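Local coordinates for protein adenine phosphoribosyltransferase, putative (Trypanosoma brucei brucei, PDB 5VN4) that probably catalyses the purine-salvage step that joins adenine to 5-phospho-alpha-D-ribose 1-diphosphate, giving AMP and diphosphate, at residues K29-V34 and P60-G65; K33-Y38 and G54-N59; D68-R73 and E179-L184; H83-D88 and S148-I153. All coordinates share one frame; numbering follows the deposited sequence.

Near the N terminus, contacts 1 and 2 start from one stretch, sharing Lys33 and Val34. Contact 2 closes first, when residues 54-59 come back to 33-38; contact 1 follows at once, as the opening turns of helix 60-75 meet residues 29-34. The two touch through Phe31 and Ile56. Contact 3 opens further along the same helix, at 68-73, and closes only at strand 176-182; within that long excursion contact 4 pairs strands 83-87 and 149-153. Strand 149-153 then joins strand 176-182 in the sheet, linking contacts 3 and 4. Tyr35 and Ile56 reach Ile183, tying contact 2 to the end of strand 176-182.

Contact 1. Residues K29-V34 and P60-G65; sequences KKFEKV and PEVMRG
Lys30, Phe31 and Val34 on the last turns of helix 26-34 pack against Glu61 and Val62 on the first turn of helix 60-75, a helix-helix contact near the periphery of the chain. The short axes run 10.1 Å apart at their closest and point in largely opposite directions, 141° between them. Val62 is the hub, and its two methyls point different ways, CG1 to Phe31 and CG2 to Val34 and Lys30. CG1, anti to the backbone N (chi1 168°), lies over one face of the Phe31 ring, 3.8 Å from the ring centroid and displaced a little toward the rim, a CH-pi contact. Val62 CG2 meets Val34 CG2 at 3.8 Å, in the Val34 conformer described here, and Lys30 CB at 3.9 Å.

Outside this apolar strip the long chains of Lys30 and Glu61 cross at about a right angle. Lys30 CE comes to 3.5 Å from Glu61 OE1, but the bend at the end of the lysine chain keeps its NZ 4.6 Å from that oxygen. The opposite charges are thus near each other without a salt bridge, and any attraction is probably modest. Lysine and glutamate suit this outer edge because their methylenes can pack while their charged ends stay toward the surface.

Phe31 also rests on Ile56, Leu211 and Val212, so its buried ring bridges the two helices and the sheet. On helix 60-75, Arg64 hydrogen-bonds to Asn103 of the second subunit. This is plain apolar helix packing, in which an N-terminal helix covers the start of a helix flanking the central sheet of a type I phosphoribosyltransferase.

Contact 2. Residues K33-Y38 and G54-N59; sequences KVYKWY and GNITEN
Asn55, Ile56 and Asn59 meet Val34, Tyr35, Lys36 and Tyr38 where a short helical turn, 54-57, backs onto the chain leaving helix 26-34, close to the adenine pocket; the turn leads through an N-cap residue into helix 60-75 of the type I phosphoribosyltransferase fold. Asn55 comes first. With CG beside its backbone N (chi1 -69°), its amide reaches the hydroxyl end of Tyr38, and ND2 donates to Tyr38 OH at 3.0 Å, with an angle of 159° at the hydrogen. The acceptor lies in the amide plane, and ring and amide are nearly coplanar, so the nitrogen arrives at the ring's edge. ND2 also donates to a water 2.9 Å away; the same water accepts from Lys36 N, likewise at 2.9 Å. An amide suits this place because its two N-H groups can serve two acceptors at once. Asn55 CB, meanwhile, packs on Val34 O.

Ile56 turns to the apolar side. Its CD1 sits over the centre of one Tyr35 face, 3.7 Å from the centroid and 11° off the ring normal, a CH-pi contact, and CG1 touches the same ring at Tyr35 CE1, 3.7 Å away. The flexible arm of isoleucine can thus lie flat along an aromatic face, while Tyr35 itself is about 7 Å from bound adenine (nearest atoms). Thr57 and Glu58 look to the second subunit, where Glu58 forms a salt bridge with Arg140 of that chain.

Asn59 ends the segment as the N-cap: its OD1 accepts from Val62 N, and its ND2 rests 3.6 Å from Val34 CG1.

Contact 3. Residues D68-R73 and E179-L184; sequences DFFVDR and EVAGIL
Arg73 grips Glu179 side-on, with NE and NH2 each bound to a different carboxylate oxygen, in a salt bridge between helix 60-75 and strand 176-182. Arg73 NE donates to Glu179 OE2 at 2.8 Å, with an angle of 158° at the hydrogen, meeting the syn lone pair of that oxygen. Arg73 NH2 donates to Glu179 OE1 at 2.9 Å, also on the syn side but out of the carboxylate plane. Both oxygens lie close to the guanidinium plane, although the two flat groups are twisted 31° apart. The arginine chain, extended from CG to NE, spans the gap between helix and strand. Glu179 OE2 has a second hydrogen-bond partner in Tyr74 OH, so this buried carboxylate takes part in at least three hydrogen bonds, which would help it remain ionised.

Further along, apolar contact takes over. Phe70 CE1 touches Ala181 CB at 3.6 Å; the small methyl of alanine suits a strand position facing so large a ring. The Phe70 edge also turns toward Gly182 O, 3.8 Å from CZ, while Phe69 CD2 lies over the centre of one Phe70 face.

Helix and strand run nearly antiparallel, their axes 11.0 Å apart. The backbones of Glu179 and Ala181 bond to Leu152 in strand 149-153, while Val180 bonds to Val209 of strand 208-213. Helix 95-102 meets Phe70 through Ile98, and strand 11-15 packs on Phe69 and Arg73 through Leu11.

Contact 4. Residues H83-D88 and S148-I153; sequences HILGFD and SRVVLI
Ile84 and Ile153 meet on one face of a parallel strand pair, while Leu85, Val150 and Leu152 pack on the other. Ile84 places CG2 anti to the backbone N, whereas Ile153 gives that position to CG1 (chi1 -170°) and holds CG2 between its N and carbonyl carbon. These different rotations bring the two CG2 methyls together at 3.6 Å. Gly86 is the partner of Ile153 in the register, and its lack of a side chain suits a place so close to Ile153 CG2. On the opposite face, Leu152 CD2 reaches across to Leu85 CB at 3.8 Å, and Leu85 CD1 lies against Val150. Beta-branched valine and isoleucine suit strands, and leucine adds apolar bulk to the layer beside the sheet.

The backbone ladder is regular: Leu85 N donates to Val151 O at 2.8 Å, almost straight (176°), and Ile153 N to Leu85 O at 2.9 Å. It weakens at the start, where His83 N is 3.4 Å from Arg149 O. Phe87, CG beside its backbone N (chi1 -67°), sets its ring edge near Ile153 O, 3.4 Å from CD2.

Helix 95-102 covers the Ile84 face and helix 161-172 the Leu85 face. Beyond the strand ends, Asp88 touches pyrophosphate, and residues Asp154 to Thr162, running into the start of helix 161-172, line the ribose-5-phosphate pocket, the ligand-binding end of the central parallel sheet in the type I phosphoribosyltransferase fold.

Contact 1. Residues K29-V34 and P60-G65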
# COMPACT_ATOMS: atom_id res chain seq x y z
N LYS A 29 -4.08 -15.16 18.64
CA LYS A 29 -3.00 -15.15 19.62
C LYS A 29 -1.72 -14.57 19.03
O LYS A 29 -0.97 -13.87 19.73
CB LYS A 29 -2.77 -16.57 20.15
CG LYS A 29 -3.99 -17.19 20.82
CD LYS A 29 -4.35 -16.52 22.14
CE LYS A 29 -5.51 -17.26 22.82
NZ LYS A 29 -5.91 -16.69 24.14
N LYS A 30 -1.44 -14.84 17.75
CA LYS A 30 -0.28 -14.23 17.12
C LYS A 30 -0.42 -12.71 17.03
O LYS A 30 0.54 -11.98 17.30
CB LYS A 30 -0.05 -14.83 15.73
CG LYS A 30 0.40 -16.28 15.76
CD LYS A 30 0.65 -16.83 14.36
CE LYS A 30 1.22 -18.23 14.43
NZ LYS A 30 0.29 -19.16 15.11
N PHE A 31 -1.60 -12.22 16.63
CA PHE A 31 -1.84 -10.78 16.62
C PHE A 31 -1.64 -10.18 18.01
O PHE A 31 -1.11 -9.06 18.14
CB PHE A 31 -3.28 -10.48 16.18
CG PHE A 31 -3.46 -10.30 14.69
CD1 PHE A 31 -3.15 -9.09 14.08
CD2 PHE A 31 -4.00 -11.32 13.92
CE1 PHE A 31 -3.36 -8.92 12.70
CE2 PHE A 31 -4.21 -11.14 12.55
CZ PHE A 31 -3.89 -9.93 11.95
N GLU A 32 -2.07 -10.89 19.06
CA GLU A 32 -1.99 -10.33 20.41
C GLU A 32 -0.55 -10.08 20.83
O GLU A 32 -0.30 -9.22 21.67
CB GLU A 32 -2.67 -11.27 21.40
CG GLU A 32 -4.19 -11.21 21.32
CD GLU A 32 -4.89 -12.26 22.16
OE1 GLU A 32 -4.19 -13.08 22.80
OE2 GLU A 32 -6.14 -12.27 22.19
N LYS A 33 0.40 -10.80 20.25
CA LYS A 33 1.80 -10.61 20.62
C LYS A 33 2.50 -9.53 19.80
O LYS A 33 3.60 -9.12 20.17
CB LYS A 33 2.55 -11.94 20.52
CG LYS A 33 2.01 -12.97 21.49
CD LYS A 33 2.70 -14.31 21.41
CE LYS A 33 2.04 -15.29 22.37
NZ LYS A 33 0.58 -15.42 22.11
N VAL A 34 1.88 -9.05 18.72
CA VAL A 34 2.57 -8.11 17.84
C VAL A 34 1.84 -6.78 17.69
O VAL A 34 2.50 -5.75 17.53
CB VAL A 34 2.91 -8.72 16.47
CG1 VAL A 34 3.91 -9.85 16.63
CG2 VAL A 34 1.67 -9.19 15.77
N PRO A 60 6.39 -11.13 9.33
CA PRO A 60 5.97 -11.92 8.16
C PRO A 60 5.06 -13.09 8.51
O PRO A 60 4.22 -13.46 7.69
CB PRO A 60 7.29 -12.36 7.51
CG PRO A 60 8.32 -12.22 8.60
CD PRO A 60 7.86 -11.03 9.41
N GLU A 61 5.19 -13.67 9.71
CA GLU A 61 4.29 -14.76 10.09
C GLU A 61 2.84 -14.29 10.14
O GLU A 61 1.94 -14.97 9.63
CB GLU A 61 4.73 -15.38 11.42
CG GLU A 61 3.86 -16.55 11.87
CD GLU A 61 4.35 -17.20 13.15
OE1 GLU A 61 4.43 -18.44 13.18
OE2 GLU A 61 4.66 -16.47 14.12
N VAL A 62 2.58 -13.14 10.77
CA VAL A 62 1.21 -12.62 10.80
C VAL A 62 0.75 -12.21 9.41
O VAL A 62 -0.40 -12.45 9.03
CB VAL A 62 1.06 -11.49 11.84
CG1 VAL A 62 -0.27 -10.76 11.66
CG2 VAL A 62 1.16 -12.04 13.27
N MET A 63 1.63 -11.57 8.62
CA MET A 63 1.25 -11.22 7.25
C MET A 63 0.86 -12.45 6.45
O MET A 63 -0.14 -12.43 5.72
CB MET A 63 2.38 -10.45 6.56
CG MET A 63 2.58 -9.04 7.09
SD MET A 63 1.20 -7.93 6.68
CE MET A 63 1.59 -7.47 4.99
N ARG A 64 1.63 -13.53 6.58
CA ARG A 64 1.28 -14.78 5.91
C ARG A 64 -0.04 -15.33 6.43
O ARG A 64 -0.84 -15.88 5.66
CB ARG A 64 2.41 -15.79 6.11
CG ARG A 64 2.25 -17.08 5.31
CD ARG A 64 3.50 -17.93 5.42
NE ARG A 64 4.70 -17.13 5.19
CZ ARG A 64 5.59 -16.81 6.13
NH1 ARG A 64 5.45 -17.26 7.37
NH2 ARG A 64 6.63 -16.05 5.81
N GLY A 65 -0.30 -15.20 7.74
CA GLY A 65 -1.58 -15.66 8.27
C GLY A 65 -2.75 -14.87 7.72
O GLY A 65 -3.80 -15.44 7.41

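Contact 2. Residues K33-Y38 and G54-N59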
# COMPACT_ATOMS: atom_id res chain seq x y z
N LYS A 33 0.40 -10.80 20.25
CA LYS A 33 1.80 -10.61 20.62
C LYS A 33 2.50 -9.53 19.80
O LYS A 33 3.60 -9.12 20.17
CB LYS A 33 2.55 -11.94 20.52
CG LYS A 33 2.01 -12.97 21.49
CD LYS A 33 2.70 -14.31 21.41
CE LYS A 33 2.04 -15.29 22.37
NZ LYS A 33 0.58 -15.42 22.11
N VAL A 34 1.88 -9.05 18.72
CA VAL A 34 2.57 -8.11 17.84
C VAL A 34 1.84 -6.78 17.69
O VAL A 34 2.50 -5.75 17.53
CB VAL A 34 2.91 -8.72 16.47
CG1 VAL A 34 3.91 -9.85 16.63
CG2 VAL A 34 1.67 -9.19 15.77
N TYR A 35 0.51 -6.76 17.77
CA TYR A 35 -0.21 -5.50 17.60
C TYR A 35 0.07 -4.62 18.82
O TYR A 35 -0.09 -5.06 19.96
CB TYR A 35 -1.71 -5.74 17.42
CG TYR A 35 -2.35 -5.10 16.19
CD1 TYR A 35 -1.89 -3.90 15.64
CD2 TYR A 35 -3.44 -5.71 15.57
CE1 TYR A 35 -2.51 -3.34 14.52
CE2 TYR A 35 -4.05 -5.16 14.46
CZ TYR A 35 -3.58 -3.98 13.93
OH TYR A 35 -4.23 -3.47 12.82
N LYS A 36 0.56 -3.41 18.58
CA LYS A 36 0.76 -2.43 19.63
C LYS A 36 -0.10 -1.21 19.36
O LYS A 36 -0.38 -0.85 18.21
CB LYS A 36 2.23 -1.97 19.70
CG LYS A 36 3.24 -3.08 19.82
CD LYS A 36 3.02 -3.90 21.08
CE LYS A 36 4.00 -5.07 21.14
NZ LYS A 36 3.70 -5.96 22.30
N TRP A 37 -0.51 -0.56 20.44
CA TRP A 37 -1.22 0.71 20.33
C TRP A 37 -0.39 1.83 20.93
O TRP A 37 0.45 1.61 21.82
CB TRP A 37 -2.60 0.66 20.97
CG TRP A 37 -2.59 0.40 22.46
CD1 TRP A 37 -2.66 -0.82 23.07
CD2 TRP A 37 -2.51 1.38 23.50
NE1 TRP A 37 -2.63 -0.66 24.44
CE2 TRP A 37 -2.54 0.68 24.73
CE3 TRP A 37 -2.43 2.77 23.53
CZ2 TRP A 37 -2.48 1.33 25.96
CZ3 TRP A 37 -2.37 3.42 24.76
CH2 TRP A 37 -2.39 2.69 25.96
N TYR A 38 -0.62 3.03 20.44
CA TYR A 38 0.11 4.21 20.88
C TYR A 38 -0.87 5.26 21.37
O TYR A 38 -1.95 5.44 20.80
CB TYR A 38 0.97 4.75 19.73
CG TYR A 38 2.00 3.74 19.26
CD1 TYR A 38 1.66 2.69 18.42
CD2 TYR A 38 3.32 3.82 19.71
CE1 TYR A 38 2.59 1.76 18.02
CE2 TYR A 38 4.28 2.90 19.30
CZ TYR A 38 3.90 1.87 18.45
OH TYR A 38 4.83 0.93 18.04
N GLY A 54 2.39 -0.77 10.94
CA GLY A 54 3.75 -1.20 10.66
C GLY A 54 4.23 -2.35 11.53
O GLY A 54 5.06 -3.15 11.09
N ASN A 55 3.71 -2.48 12.75
CA ASN A 55 4.09 -3.63 13.56
C ASN A 55 3.51 -4.93 13.01
O ASN A 55 4.05 -6.01 13.28
CB ASN A 55 3.72 -3.42 15.02
CG ASN A 55 4.56 -2.34 15.67
OD1 ASN A 55 5.79 -2.35 15.57
ND2 ASN A 55 3.90 -1.38 16.33
N ILE A 56 2.44 -4.84 12.21
CA ILE A 56 1.91 -6.01 11.53
C ILE A 56 2.75 -6.34 10.30
O ILE A 56 3.15 -7.50 10.10
CB ILE A 56 0.43 -5.79 11.15
CG1 ILE A 56 -0.41 -5.48 12.40
CG2 ILE A 56 -0.11 -6.99 10.36
CD1 ILE A 56 -0.32 -6.55 13.47
N THR A 57 3.02 -5.34 9.45
CA THR A 57 3.77 -5.63 8.23
C THR A 57 5.19 -6.07 8.54
O THR A 57 5.80 -6.79 7.74
CB THR A 57 3.77 -4.43 7.27
OG1 THR A 57 4.44 -3.31 7.85
CG2 THR A 57 2.35 -4.05 6.92
N GLU A 58 5.73 -5.68 9.69
CA GLU A 58 7.05 -6.11 10.11
C GLU A 58 7.09 -7.54 10.62
O GLU A 58 8.18 -8.05 10.90
CB GLU A 58 7.62 -5.16 11.15
CG GLU A 58 8.04 -3.85 10.55
CD GLU A 58 8.48 -2.83 11.57
OE1 GLU A 58 8.97 -3.23 12.65
OE2 GLU A 58 8.35 -1.63 11.28
N ASN A 59 5.94 -8.21 10.74
CA ASN A 59 5.90 -9.60 11.20
C ASN A 59 5.46 -10.50 10.05
O ASN A 59 4.25 -10.63 9.80
CB ASN A 59 4.96 -9.75 12.40
CG ASN A 59 5.10 -11.09 13.06
OD1 ASN A 59 4.45 -12.06 12.67
ND2 ASN A 59 5.99 -11.17 14.05
O HOH W 1 1.08 -1.79 16.21

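Contact 3. Residues D68-R73 and E179-L184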
# COMPACT_ATOMS: atom_id res chain seq x y z
N ASP A 68 -3.11 -15.97 4.04
CA ASP A 68 -3.65 -17.32 3.94
C ASP A 68 -5.12 -17.36 4.32
O ASP A 68 -5.91 -18.06 3.68
CB ASP A 68 -2.85 -18.28 4.83
CG ASP A 68 -1.46 -18.57 4.30
OD1 ASP A 68 -1.15 -18.23 3.14
OD2 ASP A 68 -0.65 -19.15 5.07
N PHE A 69 -5.50 -16.61 5.36
CA PHE A 69 -6.89 -16.59 5.78
C PHE A 69 -7.80 -16.13 4.64
O PHE A 69 -8.79 -16.80 4.31
CB PHE A 69 -7.09 -15.70 7.00
CG PHE A 69 -8.52 -15.65 7.46
CD1 PHE A 69 -9.00 -16.60 8.34
CD2 PHE A 69 -9.40 -14.70 6.95
CE1 PHE A 69 -10.33 -16.60 8.73
CE2 PHE A 69 -10.73 -14.69 7.34
CZ PHE A 69 -11.19 -15.64 8.23
N PHE A 70 -7.49 -14.98 4.04
CA PHE A 70 -8.39 -14.43 3.04
C PHE A 70 -8.32 -15.16 1.70
O PHE A 70 -9.35 -15.31 1.03
CB PHE A 70 -8.17 -12.92 2.90
CG PHE A 70 -8.74 -12.13 4.04
CD1 PHE A 70 -10.11 -12.02 4.19
CD2 PHE A 70 -7.91 -11.51 4.96
CE1 PHE A 70 -10.66 -11.29 5.23
CE2 PHE A 70 -8.44 -10.79 6.01
CZ PHE A 70 -9.82 -10.68 6.14
N VAL A 71 -7.14 -15.63 1.30
CA VAL A 71 -7.05 -16.44 0.09
C VAL A 71 -7.90 -17.70 0.23
O VAL A 71 -8.71 -18.02 -0.64
CB VAL A 71 -5.59 -16.75 -0.26
CG1 VAL A 71 -5.53 -17.80 -1.37
CG2 VAL A 71 -4.87 -15.48 -0.68
N ASP A 72 -7.75 -18.41 1.36
CA ASP A 72 -8.53 -19.62 1.57
C ASP A 72 -10.02 -19.32 1.62
O ASP A 72 -10.83 -20.08 1.07
CB ASP A 72 -8.09 -20.34 2.85
CG ASP A 72 -9.08 -21.43 3.28
OD1 ASP A 72 -10.04 -21.12 4.01
OD2 ASP A 72 -8.89 -22.59 2.86
N ARG A 73 -10.39 -18.22 2.28
CA ARG A 73 -11.80 -17.87 2.42
C ARG A 73 -12.44 -17.64 1.06
O ARG A 73 -13.53 -18.16 0.77
CB ARG A 73 -11.92 -16.62 3.29
CG ARG A 73 -13.34 -16.15 3.52
CD ARG A 73 -13.35 -15.10 4.61
NE ARG A 73 -14.70 -14.59 4.83
CZ ARG A 73 -15.61 -15.19 5.59
NH1 ARG A 73 -15.31 -16.32 6.22
NH2 ARG A 73 -16.81 -14.65 5.73
N GLU A 179 -18.14 -8.81 0.41
CA GLU A 179 -17.67 -8.78 1.78
C GLU A 179 -16.81 -7.55 1.96
O GLU A 179 -16.21 -7.04 1.01
CB GLU A 179 -16.84 -10.04 2.07
CG GLU A 179 -16.39 -10.22 3.49
CD GLU A 179 -16.05 -11.66 3.79
OE1 GLU A 179 -16.98 -12.48 3.89
OE2 GLU A 179 -14.85 -11.97 3.92
N VAL A 180 -16.76 -7.09 3.21
CA VAL A 180 -15.85 -6.06 3.67
C VAL A 180 -14.84 -6.74 4.59
O VAL A 180 -15.23 -7.49 5.49
CB VAL A 180 -16.66 -4.99 4.43
CG1 VAL A 180 -15.78 -4.18 5.37
CG2 VAL A 180 -17.41 -4.10 3.44
N ALA A 181 -13.55 -6.50 4.34
CA ALA A 181 -12.47 -7.21 5.03
C ALA A 181 -11.51 -6.23 5.69
O ALA A 181 -11.18 -5.18 5.14
CB ALA A 181 -11.66 -8.07 4.05
N GLY A 182 -11.02 -6.61 6.88
CA GLY A 182 -9.99 -5.85 7.55
C GLY A 182 -9.24 -6.72 8.54
O GLY A 182 -9.57 -7.89 8.74
N ILE A 183 -8.23 -6.13 9.17
CA ILE A 183 -7.51 -6.85 10.22
C ILE A 183 -7.89 -6.42 11.64
O ILE A 183 -7.65 -7.19 12.58
CB ILE A 183 -5.98 -6.89 10.02
CG1 ILE A 183 -5.37 -5.48 10.03
CG2 ILE A 183 -5.65 -7.66 8.75
CD1 ILE A 183 -3.85 -5.48 10.05
N LEU A 184 -8.49 -5.24 11.81
CA LEU A 184 -8.86 -4.75 13.14
C LEU A 184 -10.20 -4.03 13.05
O LEU A 184 -10.33 -3.05 12.32
CB LEU A 184 -7.78 -3.79 13.67
CG LEU A 184 -8.11 -3.12 15.00
CD1 LEU A 184 -8.26 -4.13 16.12
CD2 LEU A 184 -7.03 -2.12 15.34

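Contact 4. Residues H83-D88 and S148-I153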
# COMPACT_ATOMS: atom_id res chain seq x y z
N HIS A 83 -12.77 -9.06 -8.09
CA HIS A 83 -11.90 -7.93 -7.83
C HIS A 83 -11.77 -7.74 -6.33
O HIS A 83 -12.72 -7.96 -5.58
CB HIS A 83 -12.48 -6.61 -8.36
CG HIS A 83 -12.71 -6.59 -9.84
ND1 HIS A 83 -13.75 -7.27 -10.44
CD2 HIS A 83 -12.06 -5.94 -10.83
CE1 HIS A 83 -13.71 -7.06 -11.74
NE2 HIS A 83 -12.69 -6.25 -12.00
N ILE A 84 -10.58 -7.30 -5.90
CA ILE A 84 -10.38 -6.76 -4.56
C ILE A 84 -10.09 -5.27 -4.70
O ILE A 84 -9.22 -4.87 -5.49
CB ILE A 84 -9.23 -7.48 -3.83
CG1 ILE A 84 -9.60 -8.95 -3.61
CG2 ILE A 84 -8.89 -6.76 -2.51
CD1 ILE A 84 -8.50 -9.76 -3.02
N LEU A 85 -10.84 -4.45 -3.97
CA LEU A 85 -10.69 -3.00 -3.95
C LEU A 85 -10.14 -2.62 -2.59
O LEU A 85 -10.75 -2.96 -1.57
CB LEU A 85 -12.06 -2.33 -4.13
CG LEU A 85 -12.60 -2.16 -5.56
CD1 LEU A 85 -12.64 -3.47 -6.32
CD2 LEU A 85 -13.99 -1.54 -5.48
N GLY A 86 -8.99 -1.94 -2.56
CA GLY A 86 -8.34 -1.59 -1.31
C GLY A 86 -8.09 -0.10 -1.18
O GLY A 86 -7.82 0.59 -2.17
N PHE A 87 -8.15 0.39 0.06
CA PHE A 87 -8.06 1.82 0.33
C PHE A 87 -6.62 2.30 0.52
O PHE A 87 -5.84 1.71 1.27
CB PHE A 87 -8.83 2.18 1.60
CG PHE A 87 -10.31 2.03 1.48
CD1 PHE A 87 -11.10 3.07 1.00
CD2 PHE A 87 -10.92 0.85 1.85
CE1 PHE A 87 -12.47 2.94 0.92
CE2 PHE A 87 -12.30 0.70 1.75
CZ PHE A 87 -13.07 1.75 1.30
N ASP A 88 -6.30 3.39 -0.16
CA ASP A 88 -5.11 4.19 0.12
C ASP A 88 -5.18 4.64 1.57
O ASP A 88 -6.22 5.14 2.01
CB ASP A 88 -5.26 5.41 -0.80
CG ASP A 88 -3.97 6.11 -1.10
OD1 ASP A 88 -2.91 5.76 -0.53
OD2 ASP A 88 -4.05 7.05 -1.94
N SER A 148 -19.31 -7.40 -11.69
CA SER A 148 -18.21 -7.72 -10.80
C SER A 148 -18.73 -8.15 -9.43
O SER A 148 -19.81 -7.75 -8.99
CB SER A 148 -17.30 -6.51 -10.65
OG SER A 148 -16.83 -6.08 -11.92
N ARG A 149 -17.94 -8.99 -8.77
CA ARG A 149 -18.18 -9.40 -7.39
C ARG A 149 -16.96 -8.98 -6.59
O ARG A 149 -15.88 -9.57 -6.74
CB ARG A 149 -18.43 -10.91 -7.31
CG ARG A 149 -19.79 -11.33 -7.87
CD ARG A 149 -19.96 -12.84 -7.94
NE ARG A 149 -19.48 -13.50 -6.72
CZ ARG A 149 -20.21 -13.68 -5.63
NH1 ARG A 149 -21.47 -13.24 -5.58
NH2 ARG A 149 -19.68 -14.29 -4.57
N VAL A 150 -17.11 -7.96 -5.75
CA VAL A 150 -15.95 -7.30 -5.17
C VAL A 150 -15.87 -7.46 -3.66
O VAL A 150 -16.88 -7.62 -2.96
CB VAL A 150 -15.88 -5.81 -5.59
CG1 VAL A 150 -16.02 -5.67 -7.09
CG2 VAL A 150 -16.93 -5.00 -4.87
N VAL A 151 -14.64 -7.40 -3.16
CA VAL A 151 -14.35 -7.30 -1.74
C VAL A 151 -13.66 -5.97 -1.51
O VAL A 151 -12.74 -5.61 -2.25
CB VAL A 151 -13.43 -8.46 -1.29
CG1 VAL A 151 -12.87 -8.21 0.12
CG2 VAL A 151 -14.17 -9.78 -1.36
N LEU A 152 -14.11 -5.23 -0.49
CA LEU A 152 -13.43 -4.02 -0.03
C LEU A 152 -12.50 -4.41 1.12
O LEU A 152 -12.91 -5.13 2.03
CB LEU A 152 -14.45 -3.01 0.49
CG LEU A 152 -15.27 -2.28 -0.56
CD1 LEU A 152 -16.46 -1.59 0.10
CD2 LEU A 152 -14.42 -1.30 -1.33
N ILE A 153 -11.25 -3.94 1.08
CA ILE A 153 -10.28 -4.27 2.12
C ILE A 153 -9.58 -3.02 2.65
O ILE A 153 -9.21 -2.12 1.89
CB ILE A 153 -9.28 -5.36 1.67
CG1 ILE A 153 -8.45 -5.88 2.86
CG2 ILE A 153 -8.37 -4.86 0.54
CD1 ILE A 153 -7.73 -7.18 2.58